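Local coordinates for probable mannosyltransferase KTR4 (Saccharomyces cerevisiae, PDB 5A07), which probably belongs to the lumenal mannosyltransferases of yeast, has a GT-A-type fold and binds guanosine-5'-diphosphate and manganese, at residues E332-E335 with K336-Y340; P356-S359 with L360-L364; S410-D413 with N414-C417; I157-K160 with D161-V164. All blocks are in the same frame, centred on the assembly; numbering follows the deposited sequence.

Interaction 1: E332-E335 with K336-Y340; sequences EPYE and KYMQY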
loop_
_atom_site.group_PDB
_atom_site.type_symbol
_atom_site.label_atom_id
_atom_site.label_comp_id
_atom_site.label_asym_id
_atom_site.label_seq_id
_atom_site.Cartn_x
_atom_site.Cartn_y
_atom_site.Cartn_z
ATOM N N GLU B 332 -1.900 15.776 -10.938
ATOM C CA GLU B 332 -3.180 15.881 -11.645
ATOM C C GLU B 332 -3.787 14.552 -11.940
ATOM O O GLU B 332 -4.966 14.330 -11.679
ATOM C CB GLU B 332 -3.012 16.709 -12.941
ATOM C CG GLU B 332 -4.330 16.770 -13.713
ATOM C CD GLU B 332 -4.166 17.406 -15.105
ATOM O OE1 GLU B 332 -3.277 18.227 -15.304
ATOM O OE2 GLU B 332 -4.911 17.008 -16.022
ATOM N N PRO B 333 -2.996 13.559 -12.400
ATOM C CA PRO B 333 -3.649 12.308 -12.711
ATOM C C PRO B 333 -4.309 11.627 -11.509
ATOM O O PRO B 333 -5.434 11.087 -11.598
ATOM C CB PRO B 333 -2.517 11.445 -13.263
ATOM C CG PRO B 333 -1.440 12.370 -13.635
ATOM C CD PRO B 333 -1.578 13.563 -12.767
ATOM N N TYR B 334 -3.613 11.650 -10.371
ATOM C CA TYR B 334 -4.150 10.998 -9.146
ATOM C C TYR B 334 -5.397 11.744 -8.693
ATOM O O TYR B 334 -6.437 11.139 -8.429
ATOM C CB TYR B 334 -3.123 10.972 -8.004
ATOM C CG TYR B 334 -3.576 10.053 -6.912
ATOM C CD1 TYR B 334 -3.269 8.705 -6.958
ATOM C CD2 TYR B 334 -4.341 10.508 -5.834
ATOM C CE1 TYR B 334 -3.702 7.820 -5.955
ATOM C CE2 TYR B 334 -4.781 9.649 -4.852
ATOM C CZ TYR B 334 -4.490 8.302 -4.911
ATOM O OH TYR B 334 -4.917 7.436 -3.934
ATOM N N GLU B 335 -5.304 13.054 -8.593
ATOM C CA GLU B 335 -6.471 13.845 -8.113
ATOM C C GLU B 335 -7.700 13.743 -9.020
ATOM O O GLU B 335 -8.846 13.594 -8.556
ATOM C CB GLU B 335 -6.072 15.286 -7.957
ATOM C CG GLU B 335 -4.944 15.519 -6.943
ATOM C CD GLU B 335 -5.444 15.507 -5.507
ATOM O OE1 GLU B 335 -6.230 14.587 -5.132
ATOM O OE2 GLU B 335 -5.048 16.442 -4.757
ATOM N N LYS B 336 -7.467 13.710 -10.337
ATOM C CA LYS B 336 -8.579 13.546 -11.286
ATOM C C LYS B 336 -9.188 12.183 -11.188
ATOM O O LYS B 336 -10.448 11.987 -11.257
ATOM C CB LYS B 336 -8.074 13.785 -12.697
ATOM C CG LYS B 336 -7.606 15.205 -12.913
ATOM C CD LYS B 336 -8.798 16.136 -13.125
ATOM C CE LYS B 336 -8.271 17.455 -13.720
ATOM N NZ LYS B 336 -9.222 18.555 -13.449
ATOM N N TYR B 337 -8.315 11.187 -11.001
ATOM C CA TYR B 337 -8.846 9.852 -10.845
ATOM C C TYR B 337 -9.694 9.793 -9.595
ATOM O O TYR B 337 -10.755 9.143 -9.567
ATOM C CB TYR B 337 -7.649 8.838 -10.838
ATOM C CG TYR B 337 -7.972 7.416 -10.619
ATOM C CD1 TYR B 337 -8.913 6.773 -11.377
ATOM C CD2 TYR B 337 -7.223 6.635 -9.702
ATOM C CE1 TYR B 337 -9.165 5.420 -11.203
ATOM C CE2 TYR B 337 -7.493 5.296 -9.493
ATOM C CZ TYR B 337 -8.426 4.678 -10.274
ATOM O OH TYR B 337 -8.693 3.368 -10.066
ATOM N N MET B 338 -9.184 10.376 -8.501
ATOM C CA MET B 338 -9.971 10.339 -7.240
ATOM C C MET B 338 -11.381 10.998 -7.426
ATOM O O MET B 338 -12.407 10.455 -6.988
ATOM C CB MET B 338 -9.212 11.064 -6.090
ATOM C CG MET B 338 -7.928 10.389 -5.611
ATOM S SD MET B 338 -8.157 8.639 -5.223
ATOM C CE MET B 338 -7.525 7.910 -6.718
ATOM N N GLN B 339 -11.399 12.161 -8.033
ATOM C CA GLN B 339 -12.687 12.817 -8.391
ATOM C C GLN B 339 -13.649 11.938 -9.196
ATOM O O GLN B 339 -14.849 11.783 -8.844
ATOM C CB GLN B 339 -12.449 14.133 -9.119
ATOM C CG GLN B 339 -13.725 15.009 -9.159
ATOM C CD GLN B 339 -14.624 14.957 -7.857
ATOM O OE1 GLN B 339 -14.183 15.318 -6.748
ATOM N NE2 GLN B 339 -15.887 14.467 -8.001
ATOM N N TYR B 340 -13.102 11.239 -10.172
ATOM C CA TYR B 340 -13.879 10.310 -10.970
ATOM C C TYR B 340 -14.464 9.204 -10.123
ATOM O O TYR B 340 -15.686 8.870 -10.190
ATOM C CB TYR B 340 -12.991 9.725 -12.101
ATOM C CG TYR B 340 -13.764 8.984 -13.175
ATOM C CD1 TYR B 340 -14.249 9.640 -14.309
ATOM C CD2 TYR B 340 -13.990 7.631 -13.061
ATOM C CE1 TYR B 340 -14.927 8.945 -15.288
ATOM C CE2 TYR B 340 -14.706 6.935 -14.028
ATOM C CZ TYR B 340 -15.164 7.605 -15.142
ATOM O OH TYR B 340 -15.856 6.926 -16.099
#
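The thioether of M338 folds back over one face of the Y334 ring, four residues earlier in the chain. Its methyl CE sits 3.8 Å from the centroid of that ring and 21° off the ring normal, a CH-pi contact displaced toward the rim on the hydroxyl side. The sulfur comes in more obliquely: M338 SD is 4.2 Å from the same centroid, 41° off the normal, which makes the pair a Met-aromatic contact. Nearer the backbone, M338 CG meets the ring carbon Y334 CE2 at 3.3 Å. With CG of M338 beside its own backbone N (chi1 -67°) and further bends at chi2 and chi3, the methyl is carried back over the ring instead of running on outward. Both residues lie in the opening turns of the helix 332-344 of this GT-A-type protein, on the buried side that packs against helix 354-365. There the hydroxyl of Y334 hydrogen-bonds to the carbonyl of S213 and to R358, so the ring is held at its far end as well as across its face. On the exposed side E332 and K336 cross at a slant, aliphatic part against aliphatic part, with E332 CG 3.7 Å from K336 CG. Their charged ends do not pair, E332 OE2 standing 5.3 Å from K336 NZ. Underneath, four i to i+4 backbone bonds hold the spacing, among them K336 N to E332 O at 2.9 Å and the straight Q339 N to E335 O at 3.0 Å.

Interaction 2: P356-S359 with L360-L364; sequences PVRS and LALAL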
loop_
_atom_site.group_PDB
_atom_site.type_symbol
_atom_site.label_atom_id
_atom_site.label_comp_id
_atom_site.label_asym_id
_atom_site.label_seq_id
_atom_site.Cartn_x
_atom_site.Cartn_y
_atom_site.Cartn_z
ATOM N N PRO B 356 -6.526 -1.157 -3.391
ATOM C CA PRO B 356 -6.655 -1.255 -4.864
ATOM C C PRO B 356 -6.690 0.055 -5.595
ATOM O O PRO B 356 -6.163 0.186 -6.694
ATOM C CB PRO B 356 -7.940 -2.108 -5.067
ATOM C CG PRO B 356 -8.695 -1.969 -3.752
ATOM C CD PRO B 356 -7.640 -1.817 -2.689
ATOM N N VAL B 357 -7.325 1.056 -5.007
ATOM C CA VAL B 357 -7.380 2.370 -5.602
ATOM C C VAL B 357 -6.035 3.010 -5.730
ATOM O O VAL B 357 -5.654 3.520 -6.803
ATOM C CB VAL B 357 -8.345 3.277 -4.801
ATOM C CG1 VAL B 357 -8.254 4.752 -5.218
ATOM C CG2 VAL B 357 -9.767 2.744 -4.926
ATOM N N ARG B 358 -5.277 3.050 -4.635
ATOM C CA ARG B 358 -3.893 3.580 -4.703
ATOM C C ARG B 358 -3.060 2.802 -5.733
ATOM O O ARG B 358 -2.270 3.403 -6.492
ATOM C CB ARG B 358 -3.224 3.449 -3.299
ATOM C CG ARG B 358 -1.790 3.909 -3.234
ATOM C CD ARG B 358 -1.688 5.263 -2.610
ATOM N NE ARG B 358 -1.964 5.209 -1.168
ATOM C CZ ARG B 358 -2.973 5.831 -0.563
ATOM N NH1 ARG B 358 -3.823 6.614 -1.268
ATOM N NH2 ARG B 358 -3.099 5.727 0.750
ATOM N N SER B 359 -3.233 1.486 -5.734
ATOM C CA SER B 359 -2.406 0.565 -6.542
ATOM C C SER B 359 -2.719 0.717 -8.051
ATOM O O SER B 359 -1.800 0.737 -8.860
ATOM C CB SER B 359 -2.627 -0.892 -6.137
ATOM O OG SER B 359 -2.232 -1.094 -4.792
ATOM N N LEU B 360 -3.983 0.935 -8.385
ATOM C CA LEU B 360 -4.347 1.181 -9.816
ATOM C C LEU B 360 -3.754 2.456 -10.337
ATOM O O LEU B 360 -3.171 2.511 -11.416
ATOM C CB LEU B 360 -5.889 1.199 -10.005
ATOM C CG LEU B 360 -6.484 -0.157 -9.907
ATOM C CD1 LEU B 360 -8.001 -0.080 -9.717
ATOM C CD2 LEU B 360 -6.220 -0.971 -11.151
ATOM N N ALA B 361 -3.814 3.498 -9.509
ATOM C CA ALA B 361 -3.224 4.755 -9.864
ATOM C C ALA B 361 -1.709 4.643 -10.042
ATOM O O ALA B 361 -1.149 5.198 -11.001
ATOM C CB ALA B 361 -3.529 5.817 -8.858
ATOM N N LEU B 362 -1.045 4.005 -9.084
ATOM C CA LEU B 362 0.401 3.847 -9.199
ATOM C C LEU B 362 0.776 3.028 -10.477
ATOM O O LEU B 362 1.721 3.309 -11.151
ATOM C CB LEU B 362 0.927 3.163 -7.939
ATOM C CG LEU B 362 1.021 4.037 -6.713
ATOM C CD1 LEU B 362 1.167 3.107 -5.494
ATOM C CD2 LEU B 362 2.209 4.980 -6.802
ATOM N N ALA B 363 0.053 1.966 -10.740
ATOM C CA ALA B 363 0.414 1.079 -11.836
ATOM C C ALA B 363 0.135 1.747 -13.220
ATOM O O ALA B 363 0.857 1.501 -14.187
ATOM C CB ALA B 363 -0.379 -0.200 -11.716
ATOM N N LEU B 364 -0.915 2.562 -13.291
ATOM C CA LEU B 364 -1.335 3.164 -14.568
ATOM C C LEU B 364 -0.626 4.473 -14.833
ATOM O O LEU B 364 -0.279 4.762 -16.010
ATOM C CB LEU B 364 -2.846 3.399 -14.580
ATOM C CG LEU B 364 -3.600 2.087 -14.604
ATOM C CD1 LEU B 364 -5.043 2.345 -14.301
ATOM C CD2 LEU B 364 -3.466 1.362 -15.918
#
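R358 and L362, one helical turn apart, run side by side and point the same way from the buried helix 354-365 of this GT-A-type protein. Four backbone hydrogen bonds of the i to i+4 kind join the two halves. L360 N to P356 O, L362 N to R358 O and A363 N to S359 O are each 2.9 Å, whereas A361 N to V357 O is stretched to 3.3 Å, though still fairly straight at 167°. Of the polar side chains, R358 reaches away from the helix and ends in a salt bridge to E322 and a hydrogen bond to the carbonyl of Y212, while S359 OG (chi1 -63°) turns back to the carbonyl of A355 and also meets the backbone N of F317; both polar groups are thus satisfied within the interior. Apolar packing does the rest. L360 lies back along its own helix, bringing CG to 3.2 Å from P356 O, and its branches reach helices 272-282 and 293-297 as well as Y337. A361 and V357 face helix 332-344, the small methyl of A361 letting the ring of Y334 come close. In R358 the first bond sets CG opposite the backbone N (chi1 178°), and its methylene carbon R358 CG touches the methyl L362 CD1 at 3.8 Å.

Interaction 3: S410-D413 with N414-C417; sequences SDLD and NQNC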
loop_
_atom_site.group_PDB
_atom_site.type_symbol
_atom_site.label_atom_id
_atom_site.label_comp_id
_atom_site.label_asym_id
_atom_site.label_seq_id
_atom_site.Cartn_x
_atom_site.Cartn_y
_atom_site.Cartn_z
ATOM N N SER B 410 -1.605 -22.081 4.850
ATOM C CA SER B 410 -1.210 -22.333 3.466
ATOM C C SER B 410 -2.373 -22.133 2.498
ATOM O O SER B 410 -2.122 -21.835 1.321
ATOM C CB SER B 410 -0.611 -23.739 3.313
ATOM O OG SER B 410 -1.688 -24.620 3.435
ATOM N N ASP B 411 -3.630 -22.210 2.937
ATOM C CA ASP B 411 -4.737 -21.861 2.076
ATOM C C ASP B 411 -4.690 -20.440 1.572
ATOM O O ASP B 411 -5.285 -20.128 0.572
ATOM C CB ASP B 411 -6.090 -22.023 2.732
ATOM C CG ASP B 411 -6.516 -23.515 2.862
ATOM O OD1 ASP B 411 -5.732 -24.422 2.497
ATOM O OD2 ASP B 411 -7.642 -23.779 3.362
ATOM N N LEU B 412 -4.082 -19.533 2.314
ATOM C CA LEU B 412 -3.977 -18.136 1.880
ATOM C C LEU B 412 -2.749 -17.918 0.979
ATOM O O LEU B 412 -2.523 -16.760 0.559
ATOM C CB LEU B 412 -3.881 -17.192 3.105
ATOM C CG LEU B 412 -5.037 -17.271 4.110
ATOM C CD1 LEU B 412 -4.738 -16.303 5.248
ATOM C CD2 LEU B 412 -6.386 -16.991 3.424
ATOM N N ASP B 413 -1.951 -18.953 0.682
ATOM C CA ASP B 413 -0.766 -18.748 -0.214
ATOM C C ASP B 413 -1.164 -18.187 -1.544
ATOM O O ASP B 413 -0.415 -17.367 -2.133
ATOM C CB ASP B 413 0.054 -20.015 -0.441
ATOM C CG ASP B 413 0.892 -20.394 0.787
ATOM O OD1 ASP B 413 1.326 -19.476 1.518
ATOM O OD2 ASP B 413 1.160 -21.603 0.938
ATOM N N ASN B 414 -2.343 -18.546 -2.030
ATOM C CA ASN B 414 -2.786 -17.969 -3.303
ATOM C C ASN B 414 -3.258 -16.510 -3.283
ATOM O O ASN B 414 -3.614 -15.964 -4.335
ATOM C CB ASN B 414 -3.856 -18.856 -3.967
ATOM C CG ASN B 414 -5.183 -18.796 -3.279
ATOM O OD1 ASN B 414 -5.350 -18.319 -2.154
ATOM N ND2 ASN B 414 -6.154 -19.362 -3.945
ATOM N N GLN B 415 -3.251 -15.873 -2.113
ATOM C CA GLN B 415 -3.460 -14.451 -2.012
ATOM C C GLN B 415 -2.171 -13.593 -2.223
ATOM O O GLN B 415 -2.255 -12.421 -2.316
ATOM C CB GLN B 415 -4.131 -14.134 -0.643
ATOM C CG GLN B 415 -5.463 -14.857 -0.419
ATOM C CD GLN B 415 -6.419 -14.652 -1.542
ATOM O OE1 GLN B 415 -6.830 -13.563 -1.808
ATOM N NE2 GLN B 415 -6.775 -15.743 -2.242
ATOM N N ASN B 416 -1.022 -14.222 -2.337
ATOM C CA ASN B 416 0.259 -13.544 -2.572
ATOM C C ASN B 416 0.390 -13.216 -4.077
ATOM O O ASN B 416 0.287 -14.122 -4.906
ATOM C CB ASN B 416 1.388 -14.455 -2.153
ATOM C CG ASN B 416 2.713 -13.721 -1.972
ATOM O OD1 ASN B 416 2.844 -12.527 -2.274
ATOM N ND2 ASN B 416 3.685 -14.442 -1.515
ATOM N N CYS B 417 0.571 -11.929 -4.374
ATOM C CA CYS B 417 0.826 -11.475 -5.736
ATOM C C CYS B 417 2.265 -11.093 -5.964
ATOM O O CYS B 417 2.627 -10.618 -7.027
ATOM C CB CYS B 417 -0.138 -10.356 -6.098
ATOM S SG CYS B 417 -0.151 -10.109 -7.900
HETATM O O HOH W 1 -3.682 -21.154 -1.612
HETATM O O HOH W 2 -7.185 -18.473 -0.107
#
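The amide oxygen N414 OD1 accepts two hydrogen bonds, one from a water and one from the side chain of Q415. Water 2 donates to it at 2.8 Å and also to D411 O at 2.6 Å, thereby joining two acceptors that lie only 3.3 Å apart and cannot bond to each other. Q415 NE2 reaches N414 OD1 at 2.9 Å from above the plane of the asparagine amide, while the oxygen lies close to the plane of the Q415 amide. N414 CG stands between its backbone N and carbonyl carbon (chi1 73°), which folds the amide back toward the preceding turn and the D411 carbonyl. A second bridge starts from that carbonyl: water 1 donates to D411 O and accepts from N414 N at 3.0 Å, standing in for a direct link between the two. The direct backbone bonds are of the i to i+3 kind, Q415 N to L412 O at 2.9 Å and N416 N to D413 O at 3.2 Å, as expected of a 3-10 turn, and residues 410-415 form one. The segment belongs to the loop between strand 384-386 and helix 418-425. C417, at the N-cap position of that helix, is tied to C315 by a disulfide, and D413 makes a salt bridge to K73 of helix 65-80. The D411 carbonyl thus takes both waters and N414 OD1 shares one of them, so the asparagine amide is probably fixed in rotation with its oxygen toward its two donors.

Interaction 4: I157-K160 with D161-V164; sequences ILPK and DRVV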
loop_
_atom_site.group_PDB
_atom_site.type_symbol
_atom_site.label_atom_id
_atom_site.label_comp_id
_atom_site.label_asym_id
_atom_site.label_seq_id
_atom_site.Cartn_x
_atom_site.Cartn_y
_atom_site.Cartn_z
ATOM N N ILE B 157 5.405 7.223 25.935
ATOM C CA ILE B 157 6.188 6.094 25.440
ATOM C C ILE B 157 7.231 6.481 24.406
ATOM O O ILE B 157 7.917 5.625 23.884
ATOM C CB ILE B 157 5.268 4.914 25.021
ATOM C CG1 ILE B 157 4.206 5.347 24.001
ATOM C CG2 ILE B 157 4.571 4.383 26.241
ATOM C CD1 ILE B 157 4.716 5.300 22.600
ATOM N N LEU B 158 7.373 7.779 24.129
ATOM C CA LEU B 158 8.326 8.296 23.177
ATOM C C LEU B 158 9.357 9.133 23.856
ATOM O O LEU B 158 9.070 9.698 24.884
ATOM C CB LEU B 158 7.596 9.165 22.142
ATOM C CG LEU B 158 6.849 8.395 21.024
ATOM C CD1 LEU B 158 5.957 9.348 20.218
ATOM C CD2 LEU B 158 7.815 7.668 20.108
ATOM N N PRO B 159 10.537 9.293 23.259
ATOM C CA PRO B 159 11.471 10.231 23.863
ATOM C C PRO B 159 10.913 11.626 23.946
ATOM O O PRO B 159 10.022 12.047 23.162
ATOM C CB PRO B 159 12.652 10.222 22.928
ATOM C CG PRO B 159 12.565 8.907 22.256
ATOM C CD PRO B 159 11.107 8.598 22.108
ATOM N N LYS B 160 11.429 12.375 24.918
ATOM C CA LYS B 160 10.913 13.727 25.162
ATOM C C LYS B 160 11.098 14.649 23.941
ATOM O O LYS B 160 10.306 15.536 23.687
ATOM C CB LYS B 160 11.615 14.245 26.442
ATOM C CG LYS B 160 11.985 15.698 26.544
ATOM C CD LYS B 160 13.063 15.890 27.627
ATOM C CE LYS B 160 13.492 17.336 27.661
ATOM N NZ LYS B 160 12.339 18.109 28.178
ATOM N N ASP B 161 12.142 14.452 23.172
ATOM C CA ASP B 161 12.346 15.339 21.992
ATOM C C ASP B 161 11.544 14.928 20.714
ATOM O O ASP B 161 11.641 15.575 19.699
ATOM C CB ASP B 161 13.858 15.408 21.626
ATOM C CG ASP B 161 14.506 14.008 21.431
ATOM O OD1 ASP B 161 13.981 13.005 21.982
ATOM O OD2 ASP B 161 15.555 13.906 20.754
ATOM N N ARG B 162 10.819 13.816 20.736
ATOM C CA ARG B 162 10.118 13.401 19.560
ATOM C C ARG B 162 8.922 14.318 19.374
ATOM O O ARG B 162 8.096 14.502 20.255
ATOM C CB ARG B 162 9.614 11.967 19.689
ATOM C CG ARG B 162 9.074 11.368 18.384
ATOM C CD ARG B 162 10.199 11.059 17.382
ATOM N NE ARG B 162 11.056 9.946 17.752
ATOM C CZ ARG B 162 12.306 10.054 18.235
ATOM N NH1 ARG B 162 12.886 11.250 18.373
ATOM N NH2 ARG B 162 12.937 8.996 18.664
ATOM N N VAL B 163 8.799 14.845 18.181
ATOM C CA VAL B 163 7.610 15.701 17.839
ATOM C C VAL B 163 6.409 14.852 17.491
ATOM O O VAL B 163 6.539 13.876 16.686
ATOM C CB VAL B 163 7.990 16.608 16.682
ATOM C CG1 VAL B 163 6.775 17.396 16.175
ATOM C CG2 VAL B 163 9.112 17.496 17.156
ATOM N N VAL B 164 5.267 15.127 18.162
ATOM C CA VAL B 164 4.009 14.520 17.892
ATOM C C VAL B 164 2.934 15.586 17.599
ATOM O O VAL B 164 2.883 16.576 18.303
ATOM C CB VAL B 164 3.559 13.592 19.002
ATOM C CG1 VAL B 164 4.610 12.484 19.205
ATOM C CG2 VAL B 164 3.443 14.357 20.317
#
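L158 reaches across to V164, methyl against methyl, with L158 CD1 3.6 Å from V164 CG1; the two side chains cross at a slant. Between them the chain reverses through a type I beta turn, P159 to R162, within the surface loop that joins helix 148-156 to strand 164-168 of this GT-A-type fold. The same leucine methyl also meets the stem of R162, L158 CD1 lying 4.1 Å from R162 CG and the two side chains crossing at about a right angle. L158 is buried, packing on I123 of helix 116-131 and Y138 of strand 138-142, whereas P159, K160 and D161 are exposed. P159 follows with two roles. Its carbonyl accepts the bond that closes the turn, R162 N to P159 O at 3.1 Å, with the donor standing above the carbonyl plane. Its ring lies alongside the end of the arginine chain, pointing the same way, and P159 CD sits over one face of the guanidinium. R162 bends at chi2 and chi3 (72° and 70°), which brings its head round to the proline ring, while NH2 also forms a salt bridge to E127 of helix 116-131; the cation is thus held by a carboxylate and flanked by the ring. K160 takes the next corner of the turn. From the far corner, D161 directs its carboxylate back over the turn to the proline, where D161 OD1 comes to 3.2 Å from P159 CB, while on the ring's next carbon P159 CG meets R162 NH2 at 3.6 Å.

From the N terminus, interaction 4 comes first, reversing the chain between helix 148-156 and strand 164-168 at the edge of the parallel part of the main sheet. Interaction 1 follows on helix 332-344, then interaction 2 on helix 354-365, and interaction 3 lies last, in the loop before helix 418-425. Each contact is local and closes only a turn, so the four stand in series and none nests in or crosses another. Interactions 1 and 2 do touch: M338 CE packs on V357 CG1 at 3.6 Å, joining the two helices. Interactions 3 and 4 stay apart, their centres about 39 Å from each other.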